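PDB 3M1T: putative phosphohydrolase from Shewanella amazonensis, which is of unknown function but belongs to the HDOD family of the HD phosphodiesterase clan, and probably takes part in signal transduction. Local coordinates for residues A22-V27 / S39-H44; S49-R54 / I87-V92; Q118-R123 / A215-M220; I136-G141 / Q200-P205. All coordinates share one frame; numbering follows the deposited sequence.

Interaction 1 of 4, residues A22-V27 / S39-H44; sequences AELLDV and SEKLSH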
loop_
_atom_site.group_PDB
_atom_site.type_symbol
_atom_site.label_atom_id
_atom_site.label_comp_id
_atom_site.label_asym_id
_atom_site.label_seq_id
_atom_site.Cartn_x
_atom_site.Cartn_y
_atom_site.Cartn_z
ATOM N N ALA A 22 10.493 -12.576 7.435
ATOM C CA ALA A 22 9.856 -13.474 6.501
ATOM C C ALA A 22 9.004 -14.511 7.248
ATOM O O ALA A 22 7.862 -14.810 6.865
ATOM C CB ALA A 22 10.936 -14.160 5.571
ATOM N N GLU A 23 9.559 -15.017 8.358
ATOM C CA GLU A 23 8.817 -16.054 9.109
ATOM C C GLU A 23 7.600 -15.428 9.759
ATOM O O GLU A 23 6.521 -16.004 9.789
ATOM C CB GLU A 23 9.665 -16.706 10.153
ATOM C CG GLU A 23 10.776 -17.573 9.569
ATOM C CD GLU A 23 11.769 -18.065 10.562
ATOM O OE1 GLU A 23 11.762 -17.582 11.735
ATOM O OE2 GLU A 23 12.653 -18.903 10.179
ATOM N N LEU A 24 7.779 -14.213 10.294
ATOM C CA LEU A 24 6.624 -13.483 10.869
ATOM C C LEU A 24 5.503 -13.237 9.855
ATOM O O LEU A 24 4.323 -13.397 10.156
ATOM C CB LEU A 24 7.070 -12.161 11.505
ATOM C CG LEU A 24 5.954 -11.270 12.071
ATOM C CD1 LEU A 24 5.272 -11.941 13.275
ATOM C CD2 LEU A 24 6.533 -9.908 12.476
ATOM N N LEU A 25 5.875 -12.793 8.660
ATOM C CA LEU A 25 4.891 -12.545 7.599
ATOM C C LEU A 25 4.193 -13.854 7.206
ATOM O O LEU A 25 2.972 -13.864 7.004
ATOM C CB LEU A 25 5.564 -11.906 6.393
ATOM C CG LEU A 25 5.915 -10.417 6.463
ATOM C CD1 LEU A 25 6.588 -9.968 5.158
ATOM C CD2 LEU A 25 4.660 -9.582 6.685
ATOM N N ASP A 26 4.945 -14.961 7.237
ATOM C CA ASP A 26 4.387 -16.302 6.935
ATOM C C ASP A 26 3.292 -16.559 7.942
ATOM O O ASP A 26 2.158 -16.883 7.604
ATOM C CB ASP A 26 5.556 -17.288 6.949
ATOM C CG ASP A 26 5.234 -18.706 6.433
ATOM O OD1 ASP A 26 4.083 -19.068 6.445
ATOM O OD2 ASP A 26 6.223 -19.333 6.014
ATOM N N VAL A 27 3.599 -16.385 9.215
ATOM C CA VAL A 27 2.626 -16.599 10.254
ATOM C C VAL A 27 1.404 -15.695 10.140
ATOM O O VAL A 27 0.261 -16.163 10.195
ATOM C CB VAL A 27 3.308 -16.413 11.684
ATOM C CG1 VAL A 27 2.271 -16.518 12.776
ATOM C CG2 VAL A 27 4.397 -17.484 11.935
ATOM N N SER A 39 1.213 -14.047 18.590
ATOM C CA SER A 39 1.715 -13.358 19.799
ATOM C C SER A 39 3.118 -13.803 20.170
ATOM O O SER A 39 3.986 -12.948 20.428
ATOM C CB SER A 39 0.768 -13.564 20.979
ATOM O OG SER A 39 -0.539 -13.182 20.565
ATOM N N GLU A 40 3.355 -15.111 20.162
ATOM C CA GLU A 40 4.686 -15.596 20.485
ATOM C C GLU A 40 5.719 -15.057 19.484
ATOM O O GLU A 40 6.780 -14.606 19.907
ATOM C CB GLU A 40 4.732 -17.112 20.579
ATOM C CG GLU A 40 4.023 -17.581 21.835
ATOM C CD GLU A 40 4.104 -19.070 22.080
ATOM O OE1 GLU A 40 4.590 -19.831 21.198
ATOM O OE2 GLU A 40 3.654 -19.468 23.186
ATOM N N LYS A 41 5.406 -15.087 18.191
ATOM C CA LYS A 41 6.409 -14.670 17.195
ATOM C C LYS A 41 6.768 -13.194 17.420
ATOM O O LYS A 41 7.936 -12.819 17.391
ATOM C CB LYS A 41 5.873 -14.918 15.792
ATOM C CG LYS A 41 6.926 -14.848 14.703
ATOM C CD LYS A 41 7.886 -15.998 14.793
ATOM C CE LYS A 41 8.908 -16.031 13.656
ATOM N NZ LYS A 41 9.792 -17.249 13.629
ATOM N N LEU A 42 5.754 -12.367 17.649
ATOM C CA LEU A 42 5.948 -10.928 17.861
ATOM C C LEU A 42 6.705 -10.648 19.135
ATOM O O LEU A 42 7.497 -9.710 19.209
ATOM C CB LEU A 42 4.602 -10.228 17.969
ATOM C CG LEU A 42 3.874 -10.092 16.647
ATOM C CD1 LEU A 42 2.394 -9.764 16.894
ATOM C CD2 LEU A 42 4.540 -9.015 15.785
ATOM N N SER A 43 6.462 -11.463 20.147
ATOM C CA SER A 43 7.150 -11.257 21.463
ATOM C C SER A 43 8.693 -11.197 21.328
ATOM O O SER A 43 9.360 -10.532 22.134
ATOM C CB SER A 43 6.723 -12.328 22.478
ATOM O OG SER A 43 7.359 -13.584 22.273
ATOM N N HIS A 44 9.253 -11.849 20.310
ATOM C CA HIS A 44 10.701 -11.826 20.106
ATOM C C HIS A 44 11.205 -10.575 19.378
ATOM O O HIS A 44 12.403 -10.437 19.182
ATOM C CB HIS A 44 11.117 -13.082 19.347
ATOM C CG HIS A 44 10.879 -14.342 20.131
ATOM N ND1 HIS A 44 11.742 -14.782 21.096
ATOM C CD2 HIS A 44 9.854 -15.233 20.098
ATOM C CE1 HIS A 44 11.273 -15.907 21.623
ATOM N NE2 HIS A 44 10.133 -16.214 21.015
#

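Interaction 2 of 4, residues S49-R54 / I87-V92; sequences SARVLR and IASAVV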
loop_
_atom_site.group_PDB
_atom_site.type_symbol
_atom_site.label_atom_id
_atom_site.label_comp_id
_atom_site.label_asym_id
_atom_site.label_seq_id
_atom_site.Cartn_x
_atom_site.Cartn_y
_atom_site.Cartn_z
ATOM N N SER A 49 7.067 -4.851 17.606
ATOM C CA SER A 49 5.838 -4.836 18.440
ATOM C C SER A 49 5.449 -3.412 18.896
ATOM O O SER A 49 4.264 -3.057 18.871
ATOM C CB SER A 49 5.986 -5.704 19.686
ATOM O OG SER A 49 6.050 -7.079 19.322
ATOM N N ALA A 50 6.441 -2.636 19.321
ATOM C CA ALA A 50 6.220 -1.247 19.731
ATOM C C ALA A 50 5.653 -0.446 18.577
ATOM O O ALA A 50 4.760 0.381 18.780
ATOM C CB ALA A 50 7.498 -0.594 20.245
ATOM N N ARG A 51 6.176 -0.683 17.375
ATOM C CA ARG A 51 5.687 0.009 16.176
ATOM C C ARG A 51 4.243 -0.377 15.901
ATOM O O ARG A 51 3.426 0.478 15.553
ATOM C CB ARG A 51 6.573 -0.294 14.963
ATOM C CG ARG A 51 6.153 0.462 13.690
ATOM C CD ARG A 51 7.004 0.077 12.474
ATOM N NE ARG A 51 8.421 0.163 12.829
ATOM C CZ ARG A 51 9.323 -0.817 12.719
ATOM N NH1 ARG A 51 9.045 -2.047 12.215
ATOM N NH2 ARG A 51 10.554 -0.544 13.128
ATOM N N VAL A 52 3.921 -1.666 16.033
ATOM C CA VAL A 52 2.537 -2.134 15.859
ATOM C C VAL A 52 1.603 -1.392 16.813
ATOM O O VAL A 52 0.533 -0.889 16.419
ATOM C CB VAL A 52 2.430 -3.665 16.054
ATOM C CG1 VAL A 52 1.007 -4.134 16.073
ATOM C CG2 VAL A 52 3.208 -4.352 14.959
ATOM N N LEU A 53 2.010 -1.304 18.071
ATOM C CA LEU A 53 1.153 -0.660 19.054
ATOM C C LEU A 53 1.005 0.851 18.827
ATOM O O LEU A 53 -0.072 1.406 19.058
ATOM C CB LEU A 53 1.659 -0.952 20.471
ATOM C CG LEU A 53 1.470 -2.397 20.942
ATOM C CD1 LEU A 53 2.097 -2.596 22.331
ATOM C CD2 LEU A 53 -0.010 -2.812 20.956
ATOM N N ARG A 54 2.054 1.525 18.361
ATOM C CA ARG A 54 1.917 2.938 17.988
ATOM C C ARG A 54 0.914 3.147 16.868
ATOM O O ARG A 54 0.149 4.130 16.877
ATOM C CB ARG A 54 3.256 3.510 17.542
ATOM C CG ARG A 54 4.242 3.727 18.704
ATOM C CD ARG A 54 5.329 4.711 18.336
ATOM N NE ARG A 54 6.185 4.266 17.226
ATOM C CZ ARG A 54 7.160 3.348 17.335
ATOM N NH1 ARG A 54 7.392 2.746 18.482
ATOM N NH2 ARG A 54 7.920 3.049 16.287
ATOM N N ILE A 87 1.693 -6.610 9.426
ATOM C CA ILE A 87 2.179 -6.567 8.058
ATOM C C ILE A 87 2.713 -5.193 7.770
ATOM O O ILE A 87 3.798 -5.037 7.236
ATOM C CB ILE A 87 1.071 -6.955 7.074
ATOM C CG1 ILE A 87 0.747 -8.433 7.233
ATOM C CG2 ILE A 87 1.514 -6.616 5.601
ATOM C CD1 ILE A 87 -0.590 -8.847 6.585
ATOM N N ALA A 88 1.905 -4.159 8.047
ATOM C CA ALA A 88 2.357 -2.788 7.838
ATOM C C ALA A 88 3.666 -2.458 8.517
ATOM O O ALA A 88 4.596 -1.893 7.893
ATOM C CB ALA A 88 1.227 -1.749 8.278
ATOM N N SER A 89 3.786 -2.878 9.782
ATOM C CA SER A 89 4.974 -2.551 10.583
ATOM C C SER A 89 6.199 -3.286 10.043
ATOM O O SER A 89 7.294 -2.737 9.967
ATOM C CB SER A 89 4.740 -2.911 12.034
ATOM O OG SER A 89 3.674 -2.140 12.524
ATOM N N ALA A 90 5.987 -4.512 9.594
ATOM C CA ALA A 90 7.082 -5.291 9.010
ATOM C C ALA A 90 7.583 -4.680 7.695
ATOM O O ALA A 90 8.795 -4.552 7.469
ATOM C CB ALA A 90 6.675 -6.756 8.806
ATOM N N VAL A 91 6.647 -4.328 6.820
ATOM C CA VAL A 91 6.984 -3.716 5.569
ATOM C C VAL A 91 7.726 -2.375 5.768
ATOM O O VAL A 91 8.771 -2.150 5.147
ATOM C CB VAL A 91 5.721 -3.557 4.688
ATOM C CG1 VAL A 91 6.028 -2.703 3.470
ATOM C CG2 VAL A 91 5.145 -4.964 4.292
ATOM N N VAL A 92 7.206 -1.527 6.636
ATOM C CA VAL A 92 7.839 -0.239 6.961
ATOM C C VAL A 92 9.271 -0.451 7.442
ATOM O O VAL A 92 10.196 0.205 6.994
ATOM C CB VAL A 92 6.996 0.561 8.009
ATOM C CG1 VAL A 92 7.851 1.723 8.613
ATOM C CG2 VAL A 92 5.657 1.061 7.370
#

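Interaction 3 of 4, residues Q118-R123 / A215-M220; sequences QELAKR and AGMLAM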
loop_
_atom_site.group_PDB
_atom_site.type_symbol
_atom_site.label_atom_id
_atom_site.label_comp_id
_atom_site.label_asym_id
_atom_site.label_seq_id
_atom_site.Cartn_x
_atom_site.Cartn_y
_atom_site.Cartn_z
ATOM N N GLN A 118 -9.629 0.327 2.140
ATOM C CA GLN A 118 -10.370 -0.470 3.091
ATOM C C GLN A 118 -11.870 -0.138 3.100
ATOM O O GLN A 118 -12.718 -1.032 3.203
ATOM C CB GLN A 118 -9.762 -0.268 4.483
ATOM C CG GLN A 118 -10.203 -1.267 5.510
ATOM C CD GLN A 118 -9.417 -1.144 6.810
ATOM O OE1 GLN A 118 -9.361 -0.069 7.416
ATOM N NE2 GLN A 118 -8.804 -2.256 7.245
ATOM N N GLU A 119 -12.184 1.157 3.035
ATOM C CA GLU A 119 -13.555 1.631 2.970
ATOM C C GLU A 119 -14.210 1.219 1.644
ATOM O O GLU A 119 -15.357 0.794 1.613
ATOM C CB GLU A 119 -13.585 3.156 3.081
ATOM C CG GLU A 119 -14.977 3.765 2.961
ATOM C CD GLU A 119 -15.980 3.266 4.000
ATOM O OE1 GLU A 119 -15.553 2.901 5.133
ATOM O OE2 GLU A 119 -17.193 3.306 3.690
ATOM N N LEU A 120 -13.470 1.362 0.551
ATOM C CA LEU A 120 -14.006 0.918 -0.746
ATOM C C LEU A 120 -14.343 -0.574 -0.721
ATOM O O LEU A 120 -15.369 -0.993 -1.250
ATOM C CB LEU A 120 -13.027 1.221 -1.888
ATOM C CG LEU A 120 -12.606 2.668 -2.056
ATOM C CD1 LEU A 120 -11.618 2.867 -3.209
ATOM C CD2 LEU A 120 -13.814 3.616 -2.211
ATOM N N ALA A 121 -13.449 -1.383 -0.134
ATOM C CA ALA A 121 -13.669 -2.829 -0.026
ATOM C C ALA A 121 -14.930 -3.181 0.759
ATOM O O ALA A 121 -15.686 -4.107 0.425
ATOM C CB ALA A 121 -12.443 -3.504 0.652
ATOM N N LYS A 122 -15.139 -2.448 1.842
ATOM C CA LYS A 122 -16.346 -2.628 2.641
ATOM C C LYS A 122 -17.572 -2.449 1.786
ATOM O O LYS A 122 -18.526 -3.243 1.869
ATOM C CB LYS A 122 -16.361 -1.641 3.785
ATOM C CG LYS A 122 -15.514 -2.105 4.954
ATOM C CD LYS A 122 -15.419 -1.069 6.051
ATOM C CE LYS A 122 -14.197 -1.338 6.944
ATOM N NZ LYS A 122 -14.308 -0.548 8.204
ATOM N N ARG A 123 -17.550 -1.402 0.955
ATOM C CA ARG A 123 -18.643 -1.115 0.036
ATOM C C ARG A 123 -18.817 -2.114 -1.100
ATOM O O ARG A 123 -19.947 -2.386 -1.524
ATOM C CB ARG A 123 -18.489 0.309 -0.518
ATOM C CG ARG A 123 -18.785 1.387 0.559
ATOM C CD ARG A 123 -18.246 2.780 0.229
ATOM N NE ARG A 123 -18.641 3.663 1.310
ATOM C CZ ARG A 123 -19.765 4.365 1.390
ATOM N NH1 ARG A 123 -20.634 4.383 0.387
ATOM N NH2 ARG A 123 -20.025 5.060 2.496
ATOM N N ALA A 215 -6.943 -3.381 -8.037
ATOM C CA ALA A 215 -6.317 -2.372 -8.863
ATOM C C ALA A 215 -7.261 -1.182 -9.040
ATOM O O ALA A 215 -6.791 -0.070 -8.986
ATOM C CB ALA A 215 -5.905 -2.923 -10.236
ATOM N N GLY A 216 -8.532 -1.468 -9.205
ATOM C CA GLY A 216 -9.539 -0.388 -9.343
ATOM C C GLY A 216 -9.605 0.428 -8.072
ATOM O O GLY A 216 -9.681 1.675 -8.107
HETATM N N MSE A 217 -9.619 -0.266 -6.937
HETATM C CA MSE A 217 -9.603 0.432 -5.621
HETATM C C MSE A 217 -8.376 1.300 -5.486
HETATM O O MSE A 217 -8.451 2.464 -5.002
HETATM C CB MSE A 217 -9.652 -0.563 -4.441
HETATM C CG MSE A 217 -11.012 -1.233 -4.246
HETATM SE SE MSE A 217 -11.007 -2.437 -2.794
HETATM C CE MSE A 217 -11.137 -4.135 -3.719
ATOM N N LEU A 218 -7.184 0.756 -5.814
ATOM C CA LEU A 218 -5.974 1.543 -5.741
ATOM C C LEU A 218 -6.075 2.781 -6.622
ATOM O O LEU A 218 -5.743 3.912 -6.197
ATOM C CB LEU A 218 -4.700 0.777 -6.103
ATOM C CG LEU A 218 -4.142 -0.168 -5.085
ATOM C CD1 LEU A 218 -2.953 -0.879 -5.780
ATOM C CD2 LEU A 218 -3.744 0.579 -3.785
ATOM N N ALA A 219 -6.538 2.587 -7.843
ATOM C CA ALA A 219 -6.622 3.732 -8.780
ATOM C C ALA A 219 -7.493 4.855 -8.195
ATOM O O ALA A 219 -7.111 6.048 -8.216
ATOM C CB ALA A 219 -7.143 3.272 -10.112
HETATM N N MSE A 220 -8.641 4.462 -7.671
HETATM C CA MSE A 220 -9.600 5.388 -7.085
HETATM C C MSE A 220 -9.036 6.069 -5.837
HETATM O O MSE A 220 -9.024 7.301 -5.705
HETATM C CB MSE A 220 -10.907 4.677 -6.806
HETATM C CG MSE A 220 -11.911 5.546 -6.063
HETATM SE SE MSE A 220 -13.701 4.939 -6.471
HETATM C CE MSE A 220 -14.679 6.509 -5.771
#

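Interaction 4 of 4, residues I136-G141 / Q200-P205; sequences ILHSIG and QFQNHP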
loop_
_atom_site.group_PDB
_atom_site.type_symbol
_atom_site.label_atom_id
_atom_site.label_comp_id
_atom_site.label_asym_id
_atom_site.label_seq_id
_atom_site.Cartn_x
_atom_site.Cartn_y
_atom_site.Cartn_z
ATOM N N ILE A 136 -0.857 -0.562 1.535
ATOM C CA ILE A 136 0.467 -0.520 2.185
ATOM C C ILE A 136 1.563 -0.794 1.197
ATOM O O ILE A 136 2.587 -0.155 1.237
ATOM C CB ILE A 136 0.559 -1.513 3.347
ATOM C CG1 ILE A 136 -0.377 -1.070 4.445
ATOM C CG2 ILE A 136 2.038 -1.710 3.821
ATOM C CD1 ILE A 136 -0.150 0.390 4.970
ATOM N N LEU A 137 1.320 -1.714 0.272
ATOM C CA LEU A 137 2.354 -2.191 -0.666
ATOM C C LEU A 137 2.437 -1.368 -1.953
ATOM O O LEU A 137 3.389 -1.512 -2.720
ATOM C CB LEU A 137 2.063 -3.633 -1.063
ATOM C CG LEU A 137 2.150 -4.649 0.048
ATOM C CD1 LEU A 137 1.608 -6.055 -0.404
ATOM C CD2 LEU A 137 3.591 -4.728 0.606
ATOM N N HIS A 138 1.424 -0.530 -2.213
ATOM C CA HIS A 138 1.246 -0.101 -3.600
ATOM C C HIS A 138 2.330 0.778 -4.183
ATOM O O HIS A 138 2.529 0.786 -5.420
ATOM C CB HIS A 138 -0.119 0.618 -3.789
ATOM C CG HIS A 138 -0.091 2.062 -3.477
ATOM N ND1 HIS A 138 -0.139 2.540 -2.188
ATOM C CD2 HIS A 138 -0.079 3.166 -4.289
ATOM C CE1 HIS A 138 -0.162 3.860 -2.218
ATOM N NE2 HIS A 138 -0.089 4.255 -3.478
ATOM N N SER A 139 3.003 1.554 -3.341
ATOM C CA SER A 139 3.929 2.573 -3.837
ATOM C C SER A 139 5.385 2.225 -3.596
ATOM O O SER A 139 6.298 3.015 -3.841
ATOM C CB SER A 139 3.601 3.945 -3.201
ATOM O OG SER A 139 4.139 4.974 -4.027
ATOM N N ILE A 140 5.662 1.021 -3.111
ATOM C CA ILE A 140 7.049 0.696 -2.798
ATOM C C ILE A 140 7.944 0.660 -4.050
ATOM O O ILE A 140 9.139 0.911 -3.953
ATOM C CB ILE A 140 7.156 -0.579 -2.005
ATOM C CG1 ILE A 140 6.373 -0.385 -0.698
ATOM C CG2 ILE A 140 8.623 -0.947 -1.719
ATOM C CD1 ILE A 140 6.205 -1.686 0.153
ATOM N N GLY A 141 7.379 0.349 -5.208
ATOM C CA GLY A 141 8.145 0.329 -6.449
ATOM C C GLY A 141 8.769 1.687 -6.755
ATOM O O GLY A 141 9.853 1.709 -7.322
ATOM N N GLN A 200 0.101 -4.291 -9.620
ATOM C CA GLN A 200 0.514 -4.271 -11.007
ATOM C C GLN A 200 -0.356 -3.346 -11.877
ATOM O O GLN A 200 0.177 -2.594 -12.683
ATOM C CB GLN A 200 0.476 -5.691 -11.563
ATOM C CG GLN A 200 0.841 -5.767 -13.006
ATOM C CD GLN A 200 0.560 -7.108 -13.643
ATOM O OE1 GLN A 200 -0.030 -8.046 -13.025
ATOM N NE2 GLN A 200 0.967 -7.224 -14.897
ATOM N N PHE A 201 -1.674 -3.399 -11.654
ATOM C CA PHE A 201 -2.593 -2.683 -12.547
ATOM C C PHE A 201 -3.099 -1.379 -11.972
ATOM O O PHE A 201 -4.004 -0.776 -12.542
ATOM C CB PHE A 201 -3.759 -3.586 -12.948
ATOM C CG PHE A 201 -3.422 -4.537 -14.057
ATOM C CD1 PHE A 201 -3.487 -4.120 -15.379
ATOM C CD2 PHE A 201 -3.013 -5.818 -13.763
ATOM C CE1 PHE A 201 -3.130 -4.971 -16.396
ATOM C CE2 PHE A 201 -2.641 -6.693 -14.779
ATOM C CZ PHE A 201 -2.727 -6.254 -16.091
ATOM N N GLN A 202 -2.496 -0.883 -10.882
ATOM C CA GLN A 202 -3.002 0.320 -10.222
ATOM C C GLN A 202 -3.192 1.556 -11.152
ATOM O O GLN A 202 -3.961 2.442 -10.801
ATOM C CB GLN A 202 -2.112 0.682 -9.053
ATOM C CG GLN A 202 -0.701 1.129 -9.453
ATOM C CD GLN A 202 0.155 1.368 -8.249
ATOM O OE1 GLN A 202 0.220 2.465 -7.690
ATOM N NE2 GLN A 202 0.786 0.261 -7.750
ATOM N N ASN A 203 -2.357 1.673 -12.171
ATOM C CA ASN A 203 -2.407 2.851 -13.089
ATOM C C ASN A 203 -3.235 2.628 -14.334
ATOM O O ASN A 203 -3.499 3.626 -15.062
ATOM C CB ASN A 203 -0.993 3.233 -13.470
ATOM C CG ASN A 203 -0.188 3.685 -12.279
ATOM O OD1 ASN A 203 -0.705 4.386 -11.407
ATOM N ND2 ASN A 203 1.063 3.241 -12.205
ATOM N N HIS A 204 -3.699 1.393 -14.524
ATOM C CA HIS A 204 -4.494 0.974 -15.673
ATOM C C HIS A 204 -5.464 -0.102 -15.345
ATOM O O HIS A 204 -5.472 -1.157 -15.966
ATOM C CB HIS A 204 -3.590 0.491 -16.777
ATOM C CG HIS A 204 -2.777 1.593 -17.363
ATOM N ND1 HIS A 204 -3.338 2.571 -18.151
ATOM C CD2 HIS A 204 -1.470 1.912 -17.227
ATOM C CE1 HIS A 204 -2.400 3.433 -18.505
ATOM N NE2 HIS A 204 -1.259 3.054 -17.956
ATOM N N PRO A 205 -6.342 0.163 -14.393
ATOM C CA PRO A 205 -7.207 -0.942 -13.963
ATOM C C PRO A 205 -8.126 -1.515 -15.028
ATOM O O PRO A 205 -8.381 -2.723 -15.049
ATOM C CB PRO A 205 -7.994 -0.343 -12.802
ATOM C CG PRO A 205 -7.944 1.113 -13.052
ATOM C CD PRO A 205 -6.592 1.384 -13.612
#

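Interaction 1 of 4, residues A22-V27 / S39-H44
A helical hairpin near the start of the HDOD domain is closed where Glu23 and Leu24 of helix 19-29 meet Lys41 and Leu42 of helix 35-43. The two axes run nearly antiparallel, at 160°, and approach to 10.2 Å. Lys41 spans this gap: CG lies anti to the backbone N (chi1 -166°), the chain bends at the next bond and runs straight from there to the ammonium. Lys41 NZ reaches Glu23 OE1 at 2.8 Å in a salt bridge, meeting the oxygen on its anti side and well out of the carboxylate plane. The lysine methylenes serve as well. Its CG rests on Leu24 CD1 at 3.6 Å, the two side chains sliding past each other in opposite directions, while its CE sits over Glu23 CB. With Lys41 cut back to an alanine, Glu23 would probably lose its cationic mate and a gap would open beside Leu24 CD1. Deeper in, Leu24 CD1 meets Leu42 CD2 at 3.9 Å, Leu42 being modelled in two conformers. Two consecutive, nearly antiparallel helices thus form an alpha-alpha hairpin, its leucines packed on Leu48 of helix 46-56 and Val86 of helix 79-94, its salt bridge at the partly exposed edge.

Interaction 2 of 4, residues S49-R54 / I87-V92
Arg51 and Val52 of helix 46-56 converge on Ser89 of helix 79-94, and the closest contacts gather round that serine. Arg51, in the conformer described here (one of two modelled), passes alongside it: its CD lies 3.8 Å from Ser89 CB, and its NH1 donates to the backbone oxygen, Ser89 O, at 2.9 Å. This bond is bent, with an angle of 133° at the hydrogen; the nitrogen stands well above the carbonyl plane, and the oxygen is itself tilted from the guanidinium plane. The torsions explain the approach. The arginine chain leaves its helix extended, then folds at chi3 (-50°), which turns the guanidinium to Ser89 O. The CG2 methyl of Val52, the one beside its backbone N, touches Ser89 OG at 3.3 Å. That hydroxyl is satisfied by Leu85 O within its own helix, and the methyl is a van der Waals neighbour to it, not a polar partner. Further out, Val92 CG1 lies 4.3 Å from Arg51 CD.

The helices cross at 123°, with Val52 and Ser89 nearest by their CA atoms. Ile70 packs against Val52, Trp107 against Val92, and Leu274 of the C-terminal tail touches both Arg51 and Val92. The same tail is tied down by Arg54, which bonds to Gln273 O and Leu274 O. Chemically, the helices are joined by van der Waals contacts round a small serine; Ser89 O offers Arg51 a neutral acceptor and not a charge, and the bent, off-plane bond, with a second conformer modelled, is consistent with a guanidinium not held in one place.

Interaction 3 of 4, residues Q118-R123 / A215-M220
Helices 103-124 and 213-227 cross at 132°, their axes 9.9 Å apart, with Leu120 and Met217 nearest at 6.6 Å between CA atoms. The crossing is a buried piece of apolar helix packing within the all-helical fold, joining two helices far apart in sequence. Leu120 points at the partner helix and works along its length: its CB faces CG of Met217 at 4.0 Å, while its CD1 meets the backbone, Met217 O, at 3.7 Å. The same methyl reaches one turn onward to Met220 CG, at 3.9 Å. Both methionines are selenomethionines, and both give CG to Leu120. Met220, with CG anti to its amide nitrogen (chi1 174°), extends on to touch Ile243 and Leu256. Met217 bends at chi3 and in addition carries its selenium across to Ala121. Thr126 touches the side chains of both Met217 and Ala121, and Ala131 of helix 128-137 packs on the alanine. At the seam itself, Met217 SE lies 3.9 Å from Ala121 CB and almost equally near that residue's backbone N.

Interaction 4 of 4, residues I136-G141 / Q200-P205
Gln202 NE2 is gripped by two backbone oxygens: it donates to His138 O across the contact at 3.0 Å, and it also bonds to Ile199 O near the end of helix 193-200. The bond to His138 O is nearly straight, 168° at the hydrogen, and the acceptor lies in the glutamine's amide plane. The contact is buried, in the all-helical HDOD fold, and the His138-Ser139 pair probably corresponds to the His-Asp dyad of HD phosphohydrolases. A serine in the second place is consistent with a family that has largely lost that metal-binding signature. Both partners sit in type I turns, Leu137 to Ile140 between two helices and Phe201 to His204 after another. From its turn, Gln202 sets CG between the backbone N and the carbonyl carbon (chi1 67°) and then extends to bring the amide up to the histidine. Its OE1 lies at the edge of the imidazole, 3.5 Å from His138 CD2, with ring and amide planes turned 40° apart; Lys222 bonds to the same oxygen, so both ends of the amide are engaged and its rotation is fixed.

A leucine in place of Gln202 would probably leave His138 O and Ile199 O without their shared donor and Lys222 without this acceptor. Leu218 of helix 213-227 packs beside both residues. The imidazole is steadied from its own side too: His138 ND1 bonds to Gly135 O, and Ser139 CB stands 3.7 Å above the ring plane of His138, over its centre.

From the N terminus, interaction 1 closes the short loop between helices 19-29 and 35-43. Interaction 2 opens after it and closes a longer one, bringing helix 79-94 back to helix 46-56. Interaction 3 then spans much of the remaining chain, joining helix 103-124 to helix 213-227. Nested inside that loop, interaction 4 ties the turn between helices 128-137 and 140-148 to the turn after helix 193-200; none of the four cross. They are nevertheless continuous in space. Leu25 packs on Ile87 and Ala90, linking interactions 1 and 2. Val91 packs on Leu137 and Ile140, carrying the N-terminal helices onto interaction 4, where Leu218 of segment 215-220 touches both His138 and Gln202.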